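PDB 7DIE: ferritin from Mycoplasma penetrans, which probably oxidises ferrous iron and stores the ferric product inside a shell built from twenty-four subunits. Local coordinates for residues E10-L15 and L117-F122. Sequence-based numbering, arbitrary orientation.
Sequences ERIMDL and LLAKDF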
ATOM      1  N   GLU A  10      34.292  14.539  46.710  1.00 28.55           N
ATOM      2  CA  GLU A  10      33.065  15.089  47.278  1.00 32.65           C
ATOM      3  C   GLU A  10      32.923  16.593  47.049  1.00 34.36           C
ATOM      4  O   GLU A  10      31.797  17.083  46.975  1.00 32.61           O
ATOM      5  CB  GLU A  10      32.962  14.781  48.775  1.00 47.60           C
ATOM      6  CG  GLU A  10      31.577  15.096  49.345  1.00 63.26           C
ATOM      7  CD  GLU A  10      31.329  14.513  50.728  1.00 82.72           C
ATOM      8  OE1 GLU A  10      30.636  13.471  50.824  1.00 79.23           O
ATOM      9  OE2 GLU A  10      31.823  15.107  51.716  1.00 78.93           O
ATOM     10  N   ARG A  11      34.020  17.299  46.882  1.00 34.10           N
ATOM     11  CA  ARG A  11      33.933  18.702  46.586  1.00 40.33           C
ATOM     12  C   ARG A  11      33.269  18.970  45.240  1.00 33.69           C
ATOM     13  O   ARG A  11      32.438  19.820  45.147  1.00 32.49           O
ATOM     14  CB  ARG A  11      35.292  19.326  46.535  1.00 40.89           C
ATOM     15  CG  ARG A  11      35.833  19.640  47.883  1.00 60.67           C
ATOM     16  CD  ARG A  11      35.074  20.782  48.462  1.00 69.10           C
ATOM     17  NE  ARG A  11      35.562  21.014  49.785  1.00 80.69           N
ATOM     18  CZ  ARG A  11      35.717  22.210  50.328  1.00 79.53           C
ATOM     19  NH1 ARG A  11      36.194  22.286  51.552  1.00 70.10           N
ATOM     20  NH2 ARG A  11      35.374  23.307  49.659  1.00 76.61           N
ATOM     21  N   ILE A  12      33.679  18.240  44.219  1.00 25.85           N
ATOM     22  CA  ILE A  12      33.145  18.427  42.888  1.00 26.25           C
ATOM     23  C   ILE A  12      31.711  17.924  42.849  1.00 28.51           C
ATOM     24  O   ILE A  12      30.834  18.569  42.260  1.00 29.60           O
ATOM     25  CB  ILE A  12      34.043  17.741  41.843  1.00 28.17           C
ATOM     26  CG1 ILE A  12      35.490  18.217  42.011  1.00 33.51           C
ATOM     27  CG2 ILE A  12      33.496  17.999  40.426  1.00 30.14           C
ATOM     28  CD1 ILE A  12      35.661  19.713  41.852  1.00 31.87           C
ATOM     29  N   MET A  13      31.435  16.798  43.518  1.00 27.38           N
ATOM     30  CA  MET A  13      30.066  16.277  43.499  1.00 29.74           C
ATOM     31  C   MET A  13      29.111  17.205  44.240  1.00 31.04           C
ATOM     32  O   MET A  13      27.951  17.360  43.839  1.00 27.27           O
ATOM     33  CB  MET A  13      30.016  14.866  44.084  1.00 27.22           C
ATOM     34  CG  MET A  13      30.782  13.848  43.285  1.00 28.51           C
ATOM     35  SD  MET A  13      30.223  13.659  41.573  1.00 37.44           S
ATOM     36  CE  MET A  13      31.305  14.645  40.684  1.00 23.48           C
ATOM     37  N   ASP A  14      29.574  17.839  45.321  1.00 26.46           N
ATOM     38  CA  ASP A  14      28.744  18.842  45.977  1.00 28.87           C
ATOM     39  C   ASP A  14      28.432  20.003  45.041  1.00 24.28           C
ATOM     40  O   ASP A  14      27.341  20.577  45.104  1.00 28.74           O
ATOM     41  CB  ASP A  14      29.431  19.372  47.236  1.00 32.95           C
ATOM     42  CG  ASP A  14      29.339  18.415  48.405  1.00 45.59           C
ATOM     43  OD1 ASP A  14      28.649  17.373  48.312  1.00 44.59           O
ATOM     44  OD2 ASP A  14      29.973  18.720  49.432  1.00 46.45           O
ATOM     45  N   LEU A  15      29.394  20.399  44.196  1.00 24.29           N
ATOM     46  CA  LEU A  15      29.123  21.455  43.221  1.00 27.17           C
ATOM     47  C   LEU A  15      28.101  21.008  42.180  1.00 27.63           C
ATOM     48  O   LEU A  15      27.288  21.814  41.718  1.00 26.70           O
ATOM     49  CB  LEU A  15      30.413  21.878  42.511  1.00 25.91           C
ATOM     50  CG  LEU A  15      31.358  22.757  43.335  1.00 35.91           C
ATOM     51  CD1 LEU A  15      32.612  23.047  42.530  1.00 31.01           C
ATOM     52  CD2 LEU A  15      30.664  24.052  43.715  1.00 33.21           C
ATOM     53  N   LEU A 117      37.324  21.177  35.887  1.00 27.24           N
ATOM     54  CA  LEU A 117      38.544  21.079  35.090  1.00 27.33           C
ATOM     55  C   LEU A 117      39.781  21.311  35.958  1.00 27.51           C
ATOM     56  O   LEU A 117      40.779  20.587  35.856  1.00 26.30           O
ATOM     57  CB  LEU A 117      38.509  22.092  33.940  1.00 25.75           C
ATOM     58  CG  LEU A 117      39.721  22.094  32.997  1.00 31.19           C
ATOM     59  CD1 LEU A 117      39.834  20.752  32.306  1.00 29.11           C
ATOM     60  CD2 LEU A 117      39.645  23.216  31.954  1.00 32.17           C
ATOM     61  N   LEU A 118      39.734  22.347  36.796  1.00 30.32           N
ATOM     62  CA  LEU A 118      40.831  22.625  37.730  1.00 28.26           C
ATOM     63  C   LEU A 118      41.187  21.386  38.537  1.00 30.63           C
ATOM     64  O   LEU A 118      42.364  21.049  38.718  1.00 31.40           O
ATOM     65  CB  LEU A 118      40.401  23.749  38.675  1.00 30.62           C
ATOM     66  CG  LEU A 118      41.406  24.145  39.747  1.00 36.23           C
ATOM     67  CD1 LEU A 118      42.655  24.659  39.049  1.00 33.76           C
ATOM     68  CD2 LEU A 118      40.777  25.187  40.647  1.00 32.46           C
ATOM     69  N   ALA A 119      40.171  20.700  39.028  1.00 26.65           N
ATOM     70  CA  ALA A 119      40.320  19.516  39.863  1.00 29.23           C
ATOM     71  C   ALA A 119      40.627  18.266  39.072  1.00 30.61           C
ATOM     72  O   ALA A 119      40.697  17.191  39.677  1.00 33.32           O
ATOM     73  CB  ALA A 119      39.046  19.308  40.684  1.00 30.47           C
ATOM     74  N   LYS A 120      40.813  18.382  37.750  1.00 27.73           N
ATOM     75  CA  LYS A 120      41.106  17.243  36.875  1.00 29.34           C
ATOM     76  C   LYS A 120      39.974  16.227  36.908  1.00 30.11           C
ATOM     77  O   LYS A 120      40.185  15.028  36.698  1.00 26.16           O
ATOM     78  CB  LYS A 120      42.430  16.556  37.236  1.00 39.97           C
ATOM     79  CG  LYS A 120      43.560  17.492  37.588  1.00 38.70           C
ATOM     80  CD  LYS A 120      43.979  18.282  36.389  1.00 37.01           C
ATOM     81  CE  LYS A 120      45.345  18.939  36.608  1.00 39.07           C
ATOM     82  NZ  LYS A 120      45.573  19.964  35.561  1.00 41.54           N
ATOM     83  N   ASP A 121      38.761  16.690  37.193  1.00 29.41           N
ATOM     84  CA  ASP A 121      37.590  15.822  37.093  1.00 27.16           C
ATOM     85  C   ASP A 121      37.081  15.961  35.662  1.00 28.11           C
ATOM     86  O   ASP A 121      36.213  16.772  35.365  1.00 28.68           O
ATOM     87  CB  ASP A 121      36.535  16.191  38.122  1.00 28.32           C
ATOM     88  CG  ASP A 121      35.356  15.221  38.117  1.00 30.62           C
ATOM     89  OD1 ASP A 121      35.267  14.380  37.199  1.00 28.42           O
ATOM     90  OD2 ASP A 121      34.534  15.288  39.034  1.00 27.84           O
ATOM     91  N   PHE A 122      37.657  15.181  34.757  1.00 26.88           N
ATOM     92  CA  PHE A 122      37.291  15.306  33.353  1.00 26.24           C
ATOM     93  C   PHE A 122      35.944  14.681  33.053  1.00 25.82           C
ATOM     94  O   PHE A 122      35.304  15.074  32.071  1.00 28.46           O
ATOM     95  CB  PHE A 122      38.362  14.678  32.484  1.00 25.28           C
ATOM     96  CG  PHE A 122      39.665  15.403  32.561  1.00 28.31           C
ATOM     97  CD1 PHE A 122      39.887  16.530  31.793  1.00 27.67           C
ATOM     98  CD2 PHE A 122      40.648  14.993  33.458  1.00 33.08           C
ATOM     99  CE1 PHE A 122      41.099  17.218  31.897  1.00 31.48           C
ATOM    100  CE2 PHE A 122      41.856  15.682  33.557  1.00 30.78           C
ATOM    101  CZ  PHE A 122      42.070  16.788  32.781  1.00 29.54           C
TER
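Ile12 reaches Ala119 and Asp121 with separate branches, and its first torsion (chi1 -53°) does the sorting: CG2 stands anti to the backbone N, and CG1 stands anti to the carbonyl carbon. The CG1 branch ends in CD1, which lies 3.6 Å from CB of Ala119, a small apolar touch. CG2 of Ile12 meets OD2 of Asp121 at 3.2 Å, a close approach of methyl and carboxylate oxygen as the two side chains run past each other in opposite directions. With CG anti to its own backbone N (chi1 -175°), Asp121 places OD2 against that methyl. From a neighbouring position, Met13 brings CE to 3.7 Å from OD2 of Asp121, the two side chains crossing at about a right angle. The contact illustrates how a buried carboxylate can take apolar contacts while keeping polar partners: OD2 hydrogen-bonds to Thr124 OG1 while OD1 forms a salt bridge with Lys8, and Asp121 is the N-cap of helix 122-150, its side chain capping a backbone N of the first turn. Just before it, Lys120, with positive phi, closes helix 91-118 in a Schellman motif. At this end of the ferritin four-helix bundle, away from the iron sites, the first turn of helix 10-39 packs against the short link between helices 91-118 and 122-150, with Ile12 also touching Ile115 and Thr124 on those two helices.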